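Local coordinates for sporulation-control protein spo0M (Bacillus subtilis, PDB 5CL2) that controls the expression of spo0A and is required for cells to pass the morphological stage 0 of sporulation, at residues Q222-R227 and E244-Q249; L185-L190 and L196-E201. One frame throughout, in Å; residues are numbered along the deposited sequence.

Interaction 1: residues Q222-R227 and E244-Q249; sequences QLVRVR and EEILDQ
V224 and V226 meet I246 and Q249 in a small, mainly apolar surface contact, where the C-terminal part of helix 236-248 lies against an outermost strand, within this chain, of a five-stranded antiparallel sheet. No hydrogen bond joins the two segments, and only 160 Å² is buried, so shape does the work. The two valines are two residues apart on strand 224-229 and therefore turn to the same face; their short branched side chains suit a strand and offer methyls to the helix. V224 CG1, anti to the backbone N (chi1 175°), lies between the Q249 amide and I246 CG2, 3.9 Å from the latter, the V224 and I246 side chains crossing obliquely. CG2, beside the backbone N, points at the amide of Q249 alone, 3.2 Å from OE1 and 3.3 Å from NE2. I246, extended beyond CG1, reaches farther along the strand: its CD1 meets V226 CG1 tip to tip at 4.2 Å.

The amide of Q249 is held in its rotation from its own segment, since NE2 donates to I246 O at 3.1 Å (146° at the hydrogen), in the carbonyl plane and on a lone pair. This side-chain bond serves a carbonyl near the helix's C-terminal end, which also has a weak bond from Q249 N, and it keeps the amide near V224. An alanine in place of V224 would probably open a gap beside I246 CG2 and leave the Q249 amide without its apolar neighbour. F200 touches both V224 and I246, and L247 packs on L185, extending the contact inward across the sheet. Such packing of an amphipathic helix against one face of an antiparallel sheet is characteristic of a two-layer alpha+beta structure.

Interaction 2: residues L185-L190 and L196-E201; sequences LELIFL and LEIIFE
L187 and F200 face each other near the middle of a beta hairpin formed by strands 185-191 and 195-202, neighbours within the five-stranded antiparallel sheet. On this face L187 meets its cross-strand mate F200 directly and reaches I198 on the diagonal. L187 CD2 comes at a slant to the F200 ring, 3.4 Å from CD2 of that ring, while L187 CD1 leans toward I198 CG2. The same I198 methyl sits 3.3 Å above the plane of the F200 ring, offset toward its rim, so leucine and isoleucine branches fill the hollows around the aromatic group. Farther along, F189 and I198 run side by side, and L196 CD2 enters at the edge of the F189 ring, in its plane, 3.8 Å from CD1. Large, flat or branched residues suit this face because helix 132-143 packs on it: V137 meets F189 and I198, and I141 meets L187.

On the reverse face, I188 and I199 stand directly opposite, their CB atoms 4.0 Å apart. I199, with CG1 beside the backbone N (chi1 -61°), carries its CD1 diagonally to L190 CD1, also at 4.0 Å. E201 bends its carboxylate away from the hairpin, where Y217 and R207 hold it, leaving its CG near the E186 carboxylate. Six backbone hydrogen bonds bind the strands in three hydrogen-bonded pairs. The straightest join L190 and E197, nearest the turn: L190 N donates to E197 O at 2.9 Å, with an N-H...O angle of 175° and the donor in the carbonyl plane.

Overall arrangement
The centres of interactions 1 and 2 lie about 9 Å apart, and the two follow in series along the chain: the hairpin of 185-190 and 196-201 closes first, then strand 224-229 is added beside it and helix 236-248 returns over that strand. Backbone bonding continues across the seam, with a probable hydrogen bond from F200 N to V224 O at 2.9 Å. On the face turned from the helix, R225 NE forms a salt bridge with E197 OE2 at 2.6 Å, and the aliphatic part of R225 packs on I199. The sodium ion, held by T14, D122 and D124, belongs to strands of the other two sheets and takes no part in either contact.

Interaction 1: residues Q222-R227 and E244-Q249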
ATOM      1  N   GLN A 222      16.698 -15.766  -0.008  1.00 74.74           N
ATOM      2  CA  GLN A 222      16.412 -14.719  -0.957  1.00 75.98           C
ATOM      3  C   GLN A 222      15.231 -15.074  -1.832  1.00 70.91           C
ATOM      4  O   GLN A 222      14.762 -16.215  -1.876  1.00 69.17           O
ATOM      5  CB  GLN A 222      17.637 -14.427  -1.815  1.00 71.58           C
ATOM      6  CG  GLN A 222      18.620 -13.506  -1.123  1.00 85.71           C
ATOM      7  CD  GLN A 222      19.765 -13.086  -2.019  1.00 93.77           C
ATOM      8  OE1 GLN A 222      19.683 -13.199  -3.244  1.00 98.66           O
ATOM      9  NE2 GLN A 222      20.848 -12.604  -1.412  1.00 99.21           N
ATOM     10  N   LEU A 223      14.746 -14.043  -2.499  1.00 66.89           N
ATOM     11  CA  LEU A 223      13.423 -14.032  -3.073  1.00 67.30           C
ATOM     12  C   LEU A 223      13.537 -13.499  -4.488  1.00 62.13           C
ATOM     13  O   LEU A 223      14.244 -12.515  -4.716  1.00 62.75           O
ATOM     14  CB  LEU A 223      12.501 -13.172  -2.208  1.00 66.40           C
ATOM     15  CG  LEU A 223      11.049 -12.956  -2.562  1.00 59.40           C
ATOM     16  CD1 LEU A 223      10.317 -12.731  -1.268  1.00 60.86           C
ATOM     17  CD2 LEU A 223      10.967 -11.744  -3.443  1.00 60.91           C
ATOM     18  N   VAL A 224      12.887 -14.150  -5.444  1.00 57.86           N
ATOM     19  CA  VAL A 224      12.923 -13.652  -6.816  1.00 54.99           C
ATOM     20  C   VAL A 224      11.781 -12.681  -7.091  1.00 57.26           C
ATOM     21  O   VAL A 224      10.605 -13.024  -6.934  1.00 53.47           O
ATOM     22  CB  VAL A 224      12.886 -14.796  -7.814  1.00 53.52           C
ATOM     23  CG1 VAL A 224      12.810 -14.253  -9.225  1.00 55.74           C
ATOM     24  CG2 VAL A 224      14.138 -15.634  -7.634  1.00 59.57           C
ATOM     25  N   ARG A 225      12.126 -11.460  -7.474  1.00 54.67           N
ATOM     26  CA  ARG A 225      11.114 -10.446  -7.691  1.00 56.32           C
ATOM     27  C   ARG A 225      11.302  -9.753  -9.033  1.00 56.11           C
ATOM     28  O   ARG A 225      12.260  -9.023  -9.219  1.00 62.20           O
ATOM     29  CB  ARG A 225      11.150  -9.434  -6.542  1.00 57.43           C
ATOM     30  CG  ARG A 225       9.860  -8.673  -6.375  1.00 60.02           C
ATOM     31  CD  ARG A 225       9.758  -8.024  -5.004  1.00 59.38           C
ATOM     32  NE  ARG A 225       8.785  -6.936  -5.040  1.00 57.43           N
ATOM     33  CZ  ARG A 225       8.330  -6.291  -3.968  1.00 59.96           C
ATOM     34  NH1 ARG A 225       8.750  -6.624  -2.753  1.00 59.83           N
ATOM     35  NH2 ARG A 225       7.450  -5.312  -4.116  1.00 58.84           N
ATOM     36  N   VAL A 226      10.356  -9.939  -9.953  1.00 58.60           N
ATOM     37  CA  VAL A 226      10.547  -9.466 -11.325  1.00 59.61           C
ATOM     38  C   VAL A 226       9.366  -8.660 -11.885  1.00 60.85           C
ATOM     39  O   VAL A 226       8.218  -9.121 -11.849  1.00 57.56           O
ATOM     40  CB  VAL A 226      10.817 -10.657 -12.281  1.00 61.68           C
ATOM     41  CG1 VAL A 226      10.779 -10.201 -13.742  1.00 61.50           C
ATOM     42  CG2 VAL A 226      12.153 -11.345 -11.940  1.00 52.54           C
ATOM     43  N   ARG A 227       9.649  -7.478 -12.438  1.00 61.69           N
ATOM     44  CA  ARG A 227       8.593  -6.699 -13.083  1.00 61.07           C
ATOM     45  C   ARG A 227       8.493  -6.976 -14.585  1.00 59.74           C
ATOM     46  O   ARG A 227       9.500  -7.003 -15.289  1.00 72.57           O
ATOM     47  CB  ARG A 227       8.806  -5.204 -12.856  1.00 61.38           C
ATOM     48  CG  ARG A 227       7.992  -4.362 -13.816  1.00 60.51           C
ATOM     49  CD  ARG A 227       7.816  -2.942 -13.334  1.00 63.96           C
ATOM     50  NE  ARG A 227       6.587  -2.397 -13.891  1.00 69.75           N
ATOM     51  CZ  ARG A 227       5.430  -2.378 -13.235  1.00 64.41           C
ATOM     52  NH1 ARG A 227       5.365  -2.839 -11.990  1.00 61.13           N
ATOM     53  NH2 ARG A 227       4.348  -1.885 -13.816  1.00 65.10           N
ATOM     54  N   GLU A 244      10.300 -19.602 -18.056  1.00 63.53           N
ATOM     55  CA  GLU A 244      11.209 -20.771 -18.059  1.00 63.26           C
ATOM     56  C   GLU A 244      12.627 -20.382 -17.582  1.00 57.55           C
ATOM     57  O   GLU A 244      13.226 -21.053 -16.719  1.00 58.63           O
ATOM     58  CB  GLU A 244      11.247 -21.388 -19.461  1.00 60.87           C
ATOM     59  CG  GLU A 244      11.847 -22.785 -19.545  1.00 71.65           C
ATOM     60  CD  GLU A 244      11.780 -23.378 -20.955  1.00 73.98           C
ATOM     61  OE1 GLU A 244      11.965 -22.630 -21.938  1.00 72.11           O
ATOM     62  OE2 GLU A 244      11.448 -24.574 -21.082  1.00 75.70           O
ATOM     63  N   GLU A 245      13.142 -19.276 -18.121  1.00 61.26           N
ATOM     64  CA  GLU A 245      14.448 -18.742 -17.690  1.00 61.10           C
ATOM     65  C   GLU A 245      14.496 -18.375 -16.206  1.00 57.41           C
ATOM     66  O   GLU A 245      15.481 -18.682 -15.521  1.00 51.05           O
ATOM     67  CB  GLU A 245      14.857 -17.514 -18.513  1.00 62.90           C
ATOM     68  CG  GLU A 245      16.328 -17.116 -18.279  1.00 72.50           C
ATOM     69  CD  GLU A 245      16.929 -16.263 -19.392  1.00 80.04           C
ATOM     70  OE1 GLU A 245      16.302 -16.132 -20.466  1.00 87.50           O
ATOM     71  OE2 GLU A 245      18.035 -15.715 -19.188  1.00 81.35           O
ATOM     72  N   ILE A 246      13.464 -17.666 -15.733  1.00 53.49           N
ATOM     73  CA  ILE A 246      13.385 -17.284 -14.324  1.00 53.63           C
ATOM     74  C   ILE A 246      13.399 -18.518 -13.427  1.00 50.29           C
ATOM     75  O   ILE A 246      14.122 -18.559 -12.425  1.00 51.75           O
ATOM     76  CB  ILE A 246      12.108 -16.438 -14.016  1.00 53.96           C
ATOM     77  CG1 ILE A 246      12.136 -15.132 -14.816  1.00 55.95           C
ATOM     78  CG2 ILE A 246      12.036 -16.141 -12.532  1.00 46.77           C
ATOM     79  CD1 ILE A 246      10.883 -14.271 -14.703  1.00 58.72           C
ATOM     80  N   LEU A 247      12.610 -19.525 -13.797  1.00 49.33           N
ATOM     81  CA  LEU A 247      12.542 -20.769 -13.024  1.00 51.30           C
ATOM     82  C   LEU A 247      13.852 -21.567 -13.087  1.00 57.81           C
ATOM     83  O   LEU A 247      14.117 -22.369 -12.186  1.00 53.22           O
ATOM     84  CB  LEU A 247      11.388 -21.650 -13.493  1.00 47.98           C
ATOM     85  CG  LEU A 247       9.993 -21.061 -13.337  1.00 57.11           C
ATOM     86  CD1 LEU A 247       8.964 -22.045 -13.857  1.00 54.79           C
ATOM     87  CD2 LEU A 247       9.737 -20.679 -11.882  1.00 52.96           C
ATOM     88  N   ASP A 248      14.676 -21.337 -14.119  1.00 52.12           N
ATOM     89  CA  ASP A 248      15.883 -22.156 -14.272  1.00 59.10           C
ATOM     90  C   ASP A 248      16.830 -21.962 -13.111  1.00 57.33           C
ATOM     91  O   ASP A 248      17.643 -22.835 -12.818  1.00 62.71           O
ATOM     92  CB  ASP A 248      16.623 -21.831 -15.576  1.00 61.40           C
ATOM     93  CG  ASP A 248      17.970 -22.570 -15.697  1.00 70.64           C
ATOM     94  OD1 ASP A 248      17.967 -23.766 -16.069  1.00 75.00           O
ATOM     95  OD2 ASP A 248      19.036 -21.959 -15.423  1.00 67.88           O
ATOM     96  N   GLN A 249      16.705 -20.851 -12.402  1.00 52.79           N
ATOM     97  CA  GLN A 249      17.637 -20.620 -11.318  1.00 52.37           C
ATOM     98  C   GLN A 249      17.393 -21.544 -10.140  1.00 57.35           C
ATOM     99  O   GLN A 249      18.194 -21.575  -9.205  1.00 58.72           O
ATOM    100  CB  GLN A 249      17.555 -19.184 -10.861  1.00 55.96           C
ATOM    101  CG  GLN A 249      16.244 -18.863 -10.173  1.00 56.94           C
ATOM    102  CD  GLN A 249      16.227 -17.445  -9.707  1.00 59.89           C
ATOM    103  OE1 GLN A 249      16.781 -17.128  -8.648  1.00 62.51           O
ATOM    104  NE2 GLN A 249      15.608 -16.563 -10.497  1.00 56.53           N
TER

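Interaction 2: residues L185-L190 and L196-E201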
ATOM      1  N   LEU A 185       5.634 -24.562  -6.524  1.00 45.81           N
ATOM      2  CA  LEU A 185       5.945 -23.190  -6.879  1.00 43.16           C
ATOM      3  C   LEU A 185       4.888 -22.194  -6.329  1.00 50.14           C
ATOM      4  O   LEU A 185       3.708 -22.481  -6.343  1.00 49.17           O
ATOM      5  CB  LEU A 185       6.020 -23.073  -8.398  1.00 48.30           C
ATOM      6  CG  LEU A 185       6.172 -21.673  -8.971  1.00 46.24           C
ATOM      7  CD1 LEU A 185       7.548 -21.119  -8.647  1.00 46.07           C
ATOM      8  CD2 LEU A 185       5.892 -21.703 -10.453  1.00 51.55           C
ATOM      9  N   GLU A 186       5.323 -21.035  -5.850  1.00 47.10           N
ATOM     10  CA  GLU A 186       4.423 -20.021  -5.333  1.00 47.13           C
ATOM     11  C   GLU A 186       4.666 -18.718  -6.058  1.00 47.79           C
ATOM     12  O   GLU A 186       5.814 -18.268  -6.139  1.00 52.19           O
ATOM     13  CB  GLU A 186       4.632 -19.812  -3.830  1.00 48.18           C
ATOM     14  CG  GLU A 186       4.097 -20.936  -2.936  1.00 49.72           C
ATOM     15  CD  GLU A 186       5.092 -22.080  -2.751  1.00 53.87           C
ATOM     16  OE1 GLU A 186       6.331 -21.884  -2.873  1.00 46.10           O
ATOM     17  OE2 GLU A 186       4.623 -23.187  -2.461  1.00 55.46           O
ATOM     18  N   LEU A 187       3.584 -18.104  -6.543  1.00 47.34           N
ATOM     19  CA  LEU A 187       3.616 -16.818  -7.225  1.00 44.80           C
ATOM     20  C   LEU A 187       2.718 -15.816  -6.514  1.00 50.92           C
ATOM     21  O   LEU A 187       1.634 -16.158  -6.010  1.00 50.77           O
ATOM     22  CB  LEU A 187       3.180 -16.944  -8.690  1.00 48.52           C
ATOM     23  CG  LEU A 187       3.958 -17.895  -9.621  1.00 51.98           C
ATOM     24  CD1 LEU A 187       3.713 -17.587 -11.096  1.00 44.74           C
ATOM     25  CD2 LEU A 187       5.448 -17.931  -9.301  1.00 49.83           C
ATOM     26  N   ILE A 188       3.201 -14.587  -6.433  1.00 48.51           N
ATOM     27  CA  ILE A 188       2.377 -13.471  -6.020  1.00 48.22           C
ATOM     28  C   ILE A 188       2.328 -12.455  -7.148  1.00 49.94           C
ATOM     29  O   ILE A 188       3.369 -12.038  -7.662  1.00 50.64           O
ATOM     30  CB  ILE A 188       2.916 -12.795  -4.751  1.00 48.01           C
ATOM     31  CG1 ILE A 188       2.852 -13.744  -3.568  1.00 43.81           C
ATOM     32  CG2 ILE A 188       2.121 -11.510  -4.431  1.00 42.95           C
ATOM     33  CD1 ILE A 188       3.755 -13.292  -2.432  1.00 49.99           C
ATOM     34  N   PHE A 189       1.123 -12.069  -7.545  1.00 47.72           N
ATOM     35  CA  PHE A 189       0.957 -11.011  -8.534  1.00 49.16           C
ATOM     36  C   PHE A 189       0.649  -9.679  -7.866  1.00 53.77           C
ATOM     37  O   PHE A 189      -0.294  -9.576  -7.072  1.00 56.39           O
ATOM     38  CB  PHE A 189      -0.168 -11.354  -9.487  1.00 51.14           C
ATOM     39  CG  PHE A 189       0.021 -12.641 -10.178  1.00 51.58           C
ATOM     40  CD1 PHE A 189       0.836 -12.728 -11.283  1.00 51.81           C
ATOM     41  CD2 PHE A 189      -0.583 -13.776  -9.706  1.00 53.36           C
ATOM     42  CE1 PHE A 189       1.013 -13.907 -11.925  1.00 49.11           C
ATOM     43  CE2 PHE A 189      -0.393 -14.976 -10.342  1.00 55.98           C
ATOM     44  CZ  PHE A 189       0.415 -15.034 -11.460  1.00 53.84           C
ATOM     45  N   LEU A 190       1.434  -8.666  -8.191  1.00 49.77           N
ATOM     46  CA  LEU A 190       1.126  -7.301  -7.801  1.00 53.23           C
ATOM     47  C   LEU A 190       0.797  -6.513  -9.062  1.00 54.16           C
ATOM     48  O   LEU A 190       1.684  -6.138  -9.835  1.00 57.55           O
ATOM     49  CB  LEU A 190       2.309  -6.680  -7.061  1.00 57.12           C
ATOM     50  CG  LEU A 190       2.897  -7.561  -5.956  1.00 52.75           C
ATOM     51  CD1 LEU A 190       4.201  -6.975  -5.425  1.00 55.47           C
ATOM     52  CD2 LEU A 190       1.880  -7.698  -4.838  1.00 52.40           C
ATOM     53  N   LEU A 196       2.855  -5.526 -14.384  1.00 63.67           N
ATOM     54  CA  LEU A 196       2.616  -6.513 -13.353  1.00 59.43           C
ATOM     55  C   LEU A 196       3.933  -6.972 -12.732  1.00 62.81           C
ATOM     56  O   LEU A 196       4.908  -7.218 -13.446  1.00 55.85           O
ATOM     57  CB  LEU A 196       1.851  -7.670 -13.973  1.00 56.16           C
ATOM     58  CG  LEU A 196       1.367  -8.823 -13.130  1.00 60.33           C
ATOM     59  CD1 LEU A 196       0.095  -9.355 -13.726  1.00 56.65           C
ATOM     60  CD2 LEU A 196       2.437  -9.865 -13.166  1.00 61.74           C
ATOM     61  N   GLU A 197       3.968  -7.091 -11.410  1.00 59.34           N
ATOM     62  CA  GLU A 197       5.150  -7.636 -10.736  1.00 58.19           C
ATOM     63  C   GLU A 197       4.892  -9.048 -10.198  1.00 56.50           C
ATOM     64  O   GLU A 197       3.854  -9.305  -9.589  1.00 56.05           O
ATOM     65  CB  GLU A 197       5.568  -6.697  -9.609  1.00 59.32           C
ATOM     66  CG  GLU A 197       6.833  -7.052  -8.907  1.00 61.24           C
ATOM     67  CD  GLU A 197       7.432  -5.852  -8.210  1.00 67.92           C
ATOM     68  OE1 GLU A 197       6.953  -4.740  -8.487  1.00 76.85           O
ATOM     69  OE2 GLU A 197       8.389  -6.000  -7.420  1.00 67.90           O
ATOM     70  N   ILE A 198       5.833  -9.961 -10.416  1.00 54.59           N
ATOM     71  CA  ILE A 198       5.699 -11.332  -9.920  1.00 50.45           C
ATOM     72  C   ILE A 198       6.748 -11.664  -8.884  1.00 49.67           C
ATOM     73  O   ILE A 198       7.937 -11.380  -9.071  1.00 54.20           O
ATOM     74  CB  ILE A 198       5.798 -12.371 -11.032  1.00 45.88           C
ATOM     75  CG1 ILE A 198       4.883 -12.000 -12.181  1.00 47.02           C
ATOM     76  CG2 ILE A 198       5.402 -13.736 -10.515  1.00 47.73           C
ATOM     77  CD1 ILE A 198       4.651 -13.109 -13.122  1.00 50.72           C
ATOM     78  N   ILE A 199       6.291 -12.214  -7.764  1.00 48.29           N
ATOM     79  CA  ILE A 199       7.191 -12.711  -6.739  1.00 47.77           C
ATOM     80  C   ILE A 199       7.184 -14.233  -6.830  1.00 49.44           C
ATOM     81  O   ILE A 199       6.123 -14.863  -6.895  1.00 49.81           O
ATOM     82  CB  ILE A 199       6.780 -12.226  -5.349  1.00 48.40           C
ATOM     83  CG1 ILE A 199       6.838 -10.698  -5.295  1.00 54.24           C
ATOM     84  CG2 ILE A 199       7.646 -12.848  -4.279  1.00 48.35           C
ATOM     85  CD1 ILE A 199       6.238 -10.113  -4.044  1.00 56.48           C
ATOM     86  N   PHE A 200       8.377 -14.809  -6.902  1.00 52.07           N
ATOM     87  CA  PHE A 200       8.565 -16.243  -7.077  1.00 47.96           C
ATOM     88  C   PHE A 200       9.132 -16.812  -5.803  1.00 49.36           C
ATOM     89  O   PHE A 200      10.008 -16.216  -5.185  1.00 51.06           O
ATOM     90  CB  PHE A 200       9.527 -16.545  -8.235  1.00 48.72           C
ATOM     91  CG  PHE A 200       9.025 -16.106  -9.580  1.00 48.57           C
ATOM     92  CD1 PHE A 200       9.091 -14.769  -9.960  1.00 49.27           C
ATOM     93  CD2 PHE A 200       8.535 -17.028 -10.484  1.00 47.89           C
ATOM     94  CE1 PHE A 200       8.653 -14.365 -11.199  1.00 47.43           C
ATOM     95  CE2 PHE A 200       8.094 -16.625 -11.729  1.00 51.82           C
ATOM     96  CZ  PHE A 200       8.151 -15.285 -12.084  1.00 49.38           C
ATOM     97  N   GLU A 201       8.645 -17.973  -5.409  1.00 47.18           N
ATOM     98  CA  GLU A 201       9.250 -18.670  -4.293  1.00 47.36           C
ATOM     99  C   GLU A 201       9.011 -20.171  -4.545  1.00 51.32           C
ATOM    100  O   GLU A 201       8.140 -20.522  -5.340  1.00 50.48           O
ATOM    101  CB  GLU A 201       8.673 -18.112  -2.985  1.00 46.74           C
ATOM    102  CG  GLU A 201       9.162 -18.680  -1.677  1.00 58.15           C
ATOM    103  CD  GLU A 201      10.610 -18.414  -1.346  1.00 54.07           C
ATOM    104  OE1 GLU A 201      10.997 -17.269  -1.043  1.00 58.96           O
ATOM    105  OE2 GLU A 201      11.348 -19.399  -1.337  1.00 57.14           O
TER